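Local coordinates for integron cassette protein (Vibrio cholerae, PDB 3G1J), which is of unknown function but is encoded on a mobile integron gene cassette and belongs to a family assigned to the SH3-like clan, at residues A[38-44]-A[56-60]; A[20-26]-A[84-90]. One frame throughout, in Å; residues are numbered along the deposited sequence.

Interaction 1 (A[38-44]-A[56-60]); sequences DVMRFLG and LFFDK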
ATOM      1  N   ASP A  38      12.749   3.448  -0.914  1.00 23.76           N
ATOM      2  CA  ASP A  38      12.376   2.066  -0.623  1.00 25.01           C
ATOM      3  C   ASP A  38      11.772   1.410  -1.850  1.00 27.86           C
ATOM      4  O   ASP A  38      11.036   2.048  -2.594  1.00 30.88           O
ATOM      5  CB  ASP A  38      11.352   2.029   0.506  1.00 26.58           C
ATOM      6  CG  ASP A  38      11.979   1.788   1.846  1.00 46.17           C
ATOM      7  OD1 ASP A  38      13.177   2.113   2.002  1.00 53.40           O
ATOM      8  OD2 ASP A  38      11.270   1.271   2.736  1.00 55.19           O
ATOM      9  N   VAL A  39      12.065   0.127  -2.049  1.00 28.84           N
ATOM     10  CA  VAL A  39      11.474  -0.631  -3.146  1.00 27.22           C
ATOM     11  C   VAL A  39      10.782  -1.888  -2.621  1.00 22.29           C
ATOM     12  O   VAL A  39      11.352  -2.628  -1.827  1.00 28.55           O
ATOM     13  CB  VAL A  39      12.526  -1.029  -4.180  1.00 31.17           C
ATOM     14  CG1 VAL A  39      11.901  -1.891  -5.262  1.00 30.07           C
ATOM     15  CG2 VAL A  39      13.177   0.220  -4.783  1.00 32.71           C
HETATM   16  N   MSE A  40       9.541  -2.101  -3.049  1.00 20.49           N
HETATM   17  CA  MSE A  40       8.717  -3.209  -2.555  1.00 21.77           C
HETATM   18  C   MSE A  40       7.915  -3.811  -3.697  1.00 25.34           C
HETATM   19  O   MSE A  40       7.513  -3.098  -4.616  1.00 27.57           O
HETATM   20  CB  MSE A  40       7.720  -2.703  -1.501  1.00 27.29           C
HETATM   21  CG  MSE A  40       8.323  -1.842  -0.419  1.00 41.22           C
HETATM   22 SE   MSE A  40       7.156  -1.619   1.121  0.66 19.41          SE
HETATM   23  CE  MSE A  40       5.707  -0.446   0.324  1.00 17.84           C
ATOM     24  N   ARG A  41       7.638  -5.114  -3.628  1.00 26.21           N
ATOM     25  CA  ARG A  41       6.773  -5.748  -4.625  1.00 20.26           C
ATOM     26  C   ARG A  41       5.314  -5.812  -4.144  1.00 20.82           C
ATOM     27  O   ARG A  41       5.044  -6.289  -3.039  1.00 24.40           O
ATOM     28  CB  ARG A  41       7.284  -7.152  -4.975  1.00 26.19           C
ATOM     29  CG  ARG A  41       6.374  -7.928  -5.929  1.00 28.30           C
ATOM     30  CD  ARG A  41       7.075  -9.139  -6.537  1.00 27.05           C
ATOM     31  NE  ARG A  41       7.777  -9.912  -5.522  1.00 43.97           N
ATOM     32  CZ  ARG A  41       7.197 -10.822  -4.746  1.00 52.81           C
ATOM     33  NH1 ARG A  41       5.903 -11.075  -4.871  1.00 58.59           N
ATOM     34  NH2 ARG A  41       7.914 -11.479  -3.843  1.00 55.09           N
ATOM     35  N   PHE A  42       4.379  -5.337  -4.961  1.00 21.80           N
ATOM     36  CA  PHE A  42       2.964  -5.375  -4.572  1.00 19.53           C
ATOM     37  C   PHE A  42       2.418  -6.806  -4.578  1.00 22.14           C
ATOM     38  O   PHE A  42       2.613  -7.556  -5.535  1.00 23.91           O
ATOM     39  CB  PHE A  42       2.109  -4.482  -5.482  1.00 21.13           C
ATOM     40  CG  PHE A  42       0.683  -4.309  -5.018  1.00 18.26           C
ATOM     41  CD1 PHE A  42       0.406  -3.838  -3.738  1.00 21.94           C
ATOM     42  CD2 PHE A  42      -0.386  -4.579  -5.869  1.00 19.28           C
ATOM     43  CE1 PHE A  42      -0.910  -3.651  -3.317  1.00 20.70           C
ATOM     44  CE2 PHE A  42      -1.695  -4.408  -5.454  1.00 21.21           C
ATOM     45  CZ  PHE A  42      -1.964  -3.935  -4.174  1.00 19.49           C
ATOM     46  N   LEU A  43       1.722  -7.173  -3.511  1.00 22.25           N
ATOM     47  CA  LEU A  43       1.111  -8.495  -3.402  1.00 19.43           C
ATOM     48  C   LEU A  43      -0.402  -8.463  -3.633  1.00 18.88           C
ATOM     49  O   LEU A  43      -0.988  -9.442  -4.095  1.00 25.73           O
ATOM     50  CB  LEU A  43       1.394  -9.081  -2.019  1.00 21.29           C
ATOM     51  CG  LEU A  43       2.855  -9.144  -1.582  1.00 23.42           C
ATOM     52  CD1 LEU A  43       2.907  -9.778  -0.208  1.00 20.25           C
ATOM     53  CD2 LEU A  43       3.709  -9.922  -2.587  1.00 22.52           C
ATOM     54  N   GLY A  44      -1.040  -7.354  -3.271  1.00 18.26           N
ATOM     55  CA  GLY A  44      -2.481  -7.213  -3.440  1.00 18.95           C
ATOM     56  C   GLY A  44      -3.090  -6.379  -2.329  1.00 21.14           C
ATOM     57  O   GLY A  44      -2.397  -6.028  -1.380  1.00 19.75           O
ATOM     58  N   LEU A  56      -2.717  -2.447   1.967  1.00 21.30           N
ATOM     59  CA  LEU A  56      -1.879  -2.691   0.805  1.00 22.16           C
ATOM     60  C   LEU A  56      -0.741  -3.611   1.232  1.00 24.49           C
ATOM     61  O   LEU A  56       0.104  -3.223   2.029  1.00 22.89           O
ATOM     62  CB  LEU A  56      -1.324  -1.374   0.256  1.00 21.53           C
ATOM     63  CG  LEU A  56      -2.316  -0.268  -0.120  1.00 18.22           C
ATOM     64  CD1 LEU A  56      -1.570   0.985  -0.621  1.00 14.65           C
ATOM     65  CD2 LEU A  56      -3.361  -0.751  -1.133  1.00 20.24           C
ATOM     66  N   PHE A  57      -0.730  -4.840   0.718  1.00 20.33           N
ATOM     67  CA  PHE A  57       0.303  -5.801   1.086  1.00 22.35           C
ATOM     68  C   PHE A  57       1.477  -5.785   0.111  1.00 23.74           C
ATOM     69  O   PHE A  57       1.300  -5.818  -1.106  1.00 21.58           O
ATOM     70  CB  PHE A  57      -0.275  -7.215   1.171  1.00 19.95           C
ATOM     71  CG  PHE A  57      -1.280  -7.390   2.268  1.00 22.24           C
ATOM     72  CD1 PHE A  57      -2.625  -7.156   2.032  1.00 21.11           C
ATOM     73  CD2 PHE A  57      -0.879  -7.785   3.537  1.00 24.07           C
ATOM     74  CE1 PHE A  57      -3.562  -7.321   3.042  1.00 20.69           C
ATOM     75  CE2 PHE A  57      -1.806  -7.958   4.559  1.00 21.92           C
ATOM     76  CZ  PHE A  57      -3.146  -7.724   4.313  1.00 22.07           C
ATOM     77  N   PHE A  58       2.683  -5.745   0.661  1.00 24.25           N
ATOM     78  CA  PHE A  58       3.885  -5.667  -0.146  1.00 18.71           C
ATOM     79  C   PHE A  58       4.892  -6.673   0.382  1.00 23.44           C
ATOM     80  O   PHE A  58       4.869  -7.026   1.559  1.00 28.90           O
ATOM     81  CB  PHE A  58       4.528  -4.275  -0.052  1.00 22.67           C
ATOM     82  CG  PHE A  58       3.828  -3.197  -0.857  1.00 19.46           C
ATOM     83  CD1 PHE A  58       2.788  -2.465  -0.301  1.00 21.80           C
ATOM     84  CD2 PHE A  58       4.249  -2.880  -2.146  1.00 22.69           C
ATOM     85  CE1 PHE A  58       2.138  -1.467  -1.029  1.00 27.50           C
ATOM     86  CE2 PHE A  58       3.608  -1.874  -2.878  1.00 20.64           C
ATOM     87  CZ  PHE A  58       2.553  -1.164  -2.310  1.00 24.63           C
ATOM     88  N   ASP A  59       5.784  -7.123  -0.489  1.00 26.98           N
ATOM     89  CA  ASP A  59       6.983  -7.816  -0.032  1.00 26.73           C
ATOM     90  C   ASP A  59       8.132  -6.818   0.021  1.00 29.03           C
ATOM     91  O   ASP A  59       8.346  -6.070  -0.929  1.00 26.56           O
ATOM     92  CB  ASP A  59       7.346  -8.968  -0.971  1.00 24.30           C
ATOM     93  CG  ASP A  59       8.635  -9.660  -0.571  1.00 33.27           C
ATOM     94  OD1 ASP A  59       8.563 -10.700   0.120  1.00 39.74           O
ATOM     95  OD2 ASP A  59       9.724  -9.169  -0.942  1.00 33.84           O
ATOM     96  N   LYS A  60       8.856  -6.799   1.138  1.00 29.37           N
ATOM     97  CA  LYS A  60      10.086  -6.017   1.235  1.00 30.05           C
ATOM     98  C   LYS A  60      11.218  -6.908   1.724  1.00 28.15           C
ATOM     99  O   LYS A  60      11.196  -7.373   2.864  1.00 27.97           O
ATOM    100  CB  LYS A  60       9.925  -4.817   2.172  1.00 36.66           C
ATOM    101  CG  LYS A  60      11.248  -4.120   2.465  1.00 45.89           C
ATOM    102  CD  LYS A  60      11.056  -2.682   2.903  1.00 52.08           C
ATOM    103  CE  LYS A  60      12.397  -1.967   2.993  1.00 51.14           C
ATOM    104  NZ  LYS A  60      13.231  -2.210   1.781  1.00 50.90           N
TER
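Met-40 and Phe-42 hold the ring of Phe-58 between them. CE of the selenomethionine Met-40 sits over one face, 3.6 Å from the Phe-58 ring centroid and 15° off the normal, a CH-pi contact. The selenium lies obliquely to the same ring, a Met-aromatic contact. The bend at chi3 (-70°) turns the methyl over the ring. On the opposite face Phe-42 CD1 comes in near the rim, 3.7 Å from Phe-58 CZ, the two planes inclined at 58°. Leu-14 and Ile-67 also pack on this buried ring. The segments form an antiparallel beta hairpin. Arg-41 and Asp-59 are a hydrogen-bonded pair: Arg-41 N to Asp-59 O is 2.9 Å, Asp-59 N to Arg-41 O 2.8 Å. Leu-43 and Gly-44 both face Phe-57, a classic beta bulge: Leu-43 N donates to Phe-57 O, and Phe-57 N to Gly-44 O (2.9 Å). The Arg-41 and Asp-59 side is looser. Asp-59 CB lies over one guanidinium face, but Arg-41 NH2 stays 4.1 Å from Asp-59 OD1 and points no N-H at it. Asp-59 OD2 accepts a hydrogen bond from Gly-62 N. At the partly exposed end, Asp-38 OD2 touches Lys-60 CE at 3.4 Å but stays 4.1 Å from Lys-60 NZ, beyond a salt bridge.

Interaction 2 (A[20-26]-A[84-90]); sequences YKVVRSF and DSYFCKL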
ATOM      1  N   TYR A  20       7.735  -1.497  -6.940  1.00 24.76           N
ATOM      2  CA  TYR A  20       7.531  -0.049  -6.838  1.00 22.86           C
ATOM      3  C   TYR A  20       8.588   0.621  -5.962  1.00 27.93           C
ATOM      4  O   TYR A  20       8.984   0.084  -4.938  1.00 27.36           O
ATOM      5  CB  TYR A  20       6.122   0.265  -6.292  1.00 20.46           C
ATOM      6  CG  TYR A  20       5.047  -0.230  -7.220  1.00 20.97           C
ATOM      7  CD1 TYR A  20       4.652  -1.566  -7.194  1.00 21.74           C
ATOM      8  CD2 TYR A  20       4.481   0.611  -8.176  1.00 22.41           C
ATOM      9  CE1 TYR A  20       3.704  -2.047  -8.075  1.00 20.84           C
ATOM     10  CE2 TYR A  20       3.531   0.147  -9.055  1.00 20.98           C
ATOM     11  CZ  TYR A  20       3.150  -1.187  -9.008  1.00 23.85           C
ATOM     12  OH  TYR A  20       2.208  -1.667  -9.884  1.00 24.49           O
ATOM     13  N   LYS A  21       9.033   1.804  -6.383  1.00 21.05           N
ATOM     14  CA  LYS A  21       9.862   2.666  -5.569  1.00 22.36           C
ATOM     15  C   LYS A  21       8.971   3.643  -4.821  1.00 21.87           C
ATOM     16  O   LYS A  21       8.048   4.225  -5.405  1.00 24.73           O
ATOM     17  CB  LYS A  21      10.797   3.464  -6.486  1.00 24.49           C
ATOM     18  CG  LYS A  21      11.819   4.338  -5.763  1.00 33.40           C
ATOM     19  CD  LYS A  21      12.567   5.235  -6.749  1.00 33.92           C
ATOM     20  CE  LYS A  21      13.320   6.341  -6.022  1.00 35.96           C
ATOM     21  NZ  LYS A  21      14.129   7.200  -6.938  1.00 33.40           N
ATOM     22  N   VAL A  22       9.238   3.847  -3.538  1.00 19.65           N
ATOM     23  CA  VAL A  22       8.538   4.902  -2.817  1.00 24.31           C
ATOM     24  C   VAL A  22       9.096   6.248  -3.273  1.00 22.94           C
ATOM     25  O   VAL A  22      10.297   6.484  -3.153  1.00 25.71           O
ATOM     26  CB  VAL A  22       8.697   4.727  -1.303  1.00 20.01           C
ATOM     27  CG1 VAL A  22       8.112   5.918  -0.554  1.00 24.81           C
ATOM     28  CG2 VAL A  22       8.013   3.404  -0.870  1.00 19.44           C
ATOM     29  N   VAL A  23       8.245   7.109  -3.833  1.00 21.37           N
ATOM     30  CA  VAL A  23       8.726   8.409  -4.317  1.00 20.57           C
ATOM     31  C   VAL A  23       8.340   9.608  -3.450  1.00 21.68           C
ATOM     32  O   VAL A  23       8.758  10.735  -3.718  1.00 22.36           O
ATOM     33  CB  VAL A  23       8.369   8.678  -5.794  1.00 21.66           C
ATOM     34  CG1 VAL A  23       9.151   7.755  -6.711  1.00 22.70           C
ATOM     35  CG2 VAL A  23       6.878   8.555  -6.030  1.00 22.38           C
ATOM     36  N   ARG A  24       7.544   9.364  -2.415  1.00 18.16           N
ATOM     37  CA  ARG A  24       7.379  10.353  -1.358  1.00 22.67           C
ATOM     38  C   ARG A  24       7.254   9.607  -0.048  1.00 18.76           C
ATOM     39  O   ARG A  24       6.424   8.699   0.070  1.00 19.12           O
ATOM     40  CB  ARG A  24       6.152  11.247  -1.552  1.00 22.32           C
ATOM     41  CG  ARG A  24       6.136  12.418  -0.553  1.00 22.85           C
ATOM     42  CD  ARG A  24       4.828  13.211  -0.501  1.00 23.72           C
ATOM     43  NE  ARG A  24       4.374  13.619  -1.821  1.00 27.83           N
ATOM     44  CZ  ARG A  24       3.486  14.581  -2.038  1.00 22.74           C
ATOM     45  NH1 ARG A  24       2.989  15.277  -1.017  1.00 21.54           N
ATOM     46  NH2 ARG A  24       3.115  14.859  -3.282  1.00 24.60           N
ATOM     47  N   SER A  25       8.082   9.964   0.928  1.00 24.10           N
ATOM     48  CA  SER A  25       7.994   9.295   2.228  1.00 22.66           C
ATOM     49  C   SER A  25       6.591   9.530   2.772  1.00 27.37           C
ATOM     50  O   SER A  25       6.008  10.593   2.564  1.00 22.42           O
ATOM     51  CB  SER A  25       9.048   9.817   3.214  1.00 24.38           C
ATOM     52  OG  SER A  25      10.370   9.641   2.726  1.00 22.29           O
ATOM     53  N   PHE A  26       6.039   8.539   3.460  1.00 26.03           N
ATOM     54  CA  PHE A  26       4.726   8.704   4.060  1.00 22.03           C
ATOM     55  C   PHE A  26       4.571   7.795   5.271  1.00 23.84           C
ATOM     56  O   PHE A  26       5.299   6.801   5.417  1.00 23.03           O
ATOM     57  CB  PHE A  26       3.627   8.405   3.036  1.00 23.56           C
ATOM     58  CG  PHE A  26       3.534   6.945   2.653  1.00 20.16           C
ATOM     59  CD1 PHE A  26       4.243   6.450   1.571  1.00 17.85           C
ATOM     60  CD2 PHE A  26       2.736   6.072   3.378  1.00 23.92           C
ATOM     61  CE1 PHE A  26       4.154   5.110   1.214  1.00 22.97           C
ATOM     62  CE2 PHE A  26       2.651   4.729   3.030  1.00 24.20           C
ATOM     63  CZ  PHE A  26       3.363   4.251   1.943  1.00 26.28           C
ATOM     64  N   ASP A  84       0.104   7.463  -7.144  1.00 23.00           N
ATOM     65  CA  ASP A  84       1.237   7.805  -7.993  1.00 23.96           C
ATOM     66  C   ASP A  84       2.108   8.943  -7.441  1.00 21.99           C
ATOM     67  O   ASP A  84       3.184   9.200  -7.964  1.00 23.93           O
ATOM     68  CB  ASP A  84       0.807   8.086  -9.444  1.00 26.31           C
ATOM     69  CG  ASP A  84      -0.379   9.023  -9.545  1.00 41.08           C
ATOM     70  OD1 ASP A  84      -0.966   9.411  -8.509  1.00 46.98           O
ATOM     71  OD2 ASP A  84      -0.730   9.368 -10.689  1.00 42.73           O
ATOM     72  N   SER A  85       1.655   9.596  -6.377  1.00 23.73           N
ATOM     73  CA  SER A  85       2.491  10.565  -5.674  1.00 22.55           C
ATOM     74  C   SER A  85       3.455   9.837  -4.742  1.00 22.77           C
ATOM     75  O   SER A  85       4.441  10.415  -4.297  1.00 22.47           O
ATOM     76  CB  SER A  85       1.635  11.527  -4.837  1.00 24.68           C
ATOM     77  OG  SER A  85       0.863  12.430  -5.625  1.00 23.16           O
ATOM     78  N   TYR A  86       3.154   8.570  -4.449  1.00 23.45           N
ATOM     79  CA  TYR A  86       3.841   7.810  -3.405  1.00 23.51           C
ATOM     80  C   TYR A  86       4.603   6.606  -3.937  1.00 18.95           C
ATOM     81  O   TYR A  86       5.665   6.254  -3.419  1.00 21.37           O
ATOM     82  CB  TYR A  86       2.836   7.396  -2.305  1.00 18.84           C
ATOM     83  CG  TYR A  86       2.306   8.619  -1.629  1.00 17.17           C
ATOM     84  CD1 TYR A  86       3.027   9.222  -0.612  1.00 18.02           C
ATOM     85  CD2 TYR A  86       1.127   9.234  -2.061  1.00 22.13           C
ATOM     86  CE1 TYR A  86       2.596  10.384  -0.019  1.00 19.12           C
ATOM     87  CE2 TYR A  86       0.669  10.400  -1.461  1.00 23.09           C
ATOM     88  CZ  TYR A  86       1.420  10.980  -0.443  1.00 22.37           C
ATOM     89  OH  TYR A  86       1.004  12.130   0.183  1.00 24.52           O
ATOM     90  N   PHE A  87       4.068   5.997  -4.989  1.00 21.52           N
ATOM     91  CA  PHE A  87       4.662   4.817  -5.580  1.00 23.66           C
ATOM     92  C   PHE A  87       4.904   5.018  -7.062  1.00 26.17           C
ATOM     93  O   PHE A  87       4.025   5.493  -7.791  1.00 28.93           O
ATOM     94  CB  PHE A  87       3.740   3.612  -5.381  1.00 24.08           C
ATOM     95  CG  PHE A  87       3.554   3.228  -3.942  1.00 25.48           C
ATOM     96  CD1 PHE A  87       4.525   2.491  -3.287  1.00 23.50           C
ATOM     97  CD2 PHE A  87       2.411   3.604  -3.247  1.00 28.09           C
ATOM     98  CE1 PHE A  87       4.361   2.127  -1.959  1.00 25.52           C
ATOM     99  CE2 PHE A  87       2.238   3.244  -1.910  1.00 24.59           C
ATOM    100  CZ  PHE A  87       3.219   2.501  -1.274  1.00 23.71           C
ATOM    101  N   CYS A  88       6.098   4.643  -7.501  1.00 24.17           N
ATOM    102  CA  CYS A  88       6.413   4.623  -8.921  1.00 27.16           C
ATOM    103  C   CYS A  88       6.864   3.224  -9.342  1.00 22.86           C
ATOM    104  O   CYS A  88       7.741   2.610  -8.712  1.00 25.34           O
ATOM    105  CB  CYS A  88       7.479   5.671  -9.248  1.00 27.44           C
ATOM    106  SG  CYS A  88       7.926   5.736 -11.003  1.00 34.18           S
ATOM    107  N   LYS A  89       6.252   2.711 -10.404  1.00 27.92           N
ATOM    108  CA  LYS A  89       6.613   1.391 -10.910  1.00 28.21           C
ATOM    109  C   LYS A  89       8.101   1.296 -11.279  1.00 31.02           C
ATOM    110  O   LYS A  89       8.699   2.267 -11.753  1.00 30.30           O
ATOM    111  CB  LYS A  89       5.725   1.014 -12.098  1.00 38.07           C
ATOM    112  CG  LYS A  89       5.623  -0.485 -12.340  1.00 50.66           C
ATOM    113  CD  LYS A  89       4.716  -0.799 -13.521  1.00 60.79           C
ATOM    114  CE  LYS A  89       5.452  -0.642 -14.845  1.00 67.72           C
ATOM    115  NZ  LYS A  89       6.505  -1.685 -15.025  1.00 70.23           N
ATOM    116  N   LEU A  90       8.682   0.121 -11.056  1.00 36.31           N
ATOM    117  CA  LEU A  90      10.107  -0.138 -11.281  1.00 40.54           C
ATOM    118  C   LEU A  90      10.957   0.246 -10.075  1.00 47.29           C
ATOM    119  O   LEU A  90      11.680  -0.588  -9.532  1.00 44.81           O
ATOM    120  CB  LEU A  90      10.623   0.557 -12.545  1.00 52.91           C
ATOM    121  CG  LEU A  90      10.636  -0.270 -13.834  1.00 57.83           C
ATOM    122  CD1 LEU A  90       9.411  -1.166 -13.915  1.00 59.52           C
ATOM    123  CD2 LEU A  90      10.743   0.634 -15.059  1.00 62.97           C
TER
HETATM  124  O   HOH W   1       5.245  12.943  -4.607  1.00 24.14           O
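An antiparallel strand pair at the edge of the five-stranded sheet joins 20-26 to 84-90, beside an aromatic cluster. Lys-21 and Cys-88 form the hydrogen-bonded pair, with Lys-21 N to Cys-88 O at 2.8 Å and Cys-88 N to Lys-21 O at 2.9 Å. Val-23 N then reaches Tyr-86 O at 2.7 Å from above the carbonyl plane, 49° out of it. Tyr-20 and Val-22 share one face with Phe-87. Val-22 lies alongside Phe-87, its CG2 4.0 Å from Phe-87 CE1. Phe-26 CG stands between its own backbone N and carbonyl carbon (chi1 70°), which brings the ring to two others: Phe-26 CD1 is 3.7 Å from Tyr-86 CD1, and Phe-26 CZ is 3.7 Å from Phe-87 CZ. The Phe-26 and Tyr-86 planes are steeply inclined, at 83°. On the exposed side the aliphatic part of Arg-24 crosses Tyr-86, with Arg-24 CD 3.6 Å from Tyr-86 CE1. A water accepts from Arg-24 NE and donates to Ser-85 O. Tyr-86 OH bonds to Glu-78 of helix 77-80, and Ile-79 there packs on both Phe-26 and Tyr-86. Strand 87-89 is outermost in the sheet, and strand 19-22 separates it from strand 39-48.

Interactions 1 and 2 lie in the same antiparallel sheet, with centres about 11 Å apart. Strands 39-48 and 19-22 are neighbours and join them. Two probable backbone hydrogen bonds cross this boundary: Asp-38 O to Val-22 N at 2.7 Å and Met-40 O to Tyr-20 N at 2.8 Å. The hydrophobic sides also merge. Met-40 CE lies 3.7 Å from Phe-87 CE1, and the rings of Phe-58 and Phe-87 meet with their planes at about 15°. Leu-14 packs on both rings. Along the chain, the hairpin of interaction 1 falls between the two segments of interaction 2, which bring early and late parts together. The function is unknown, so neither contact can be tied to an active site.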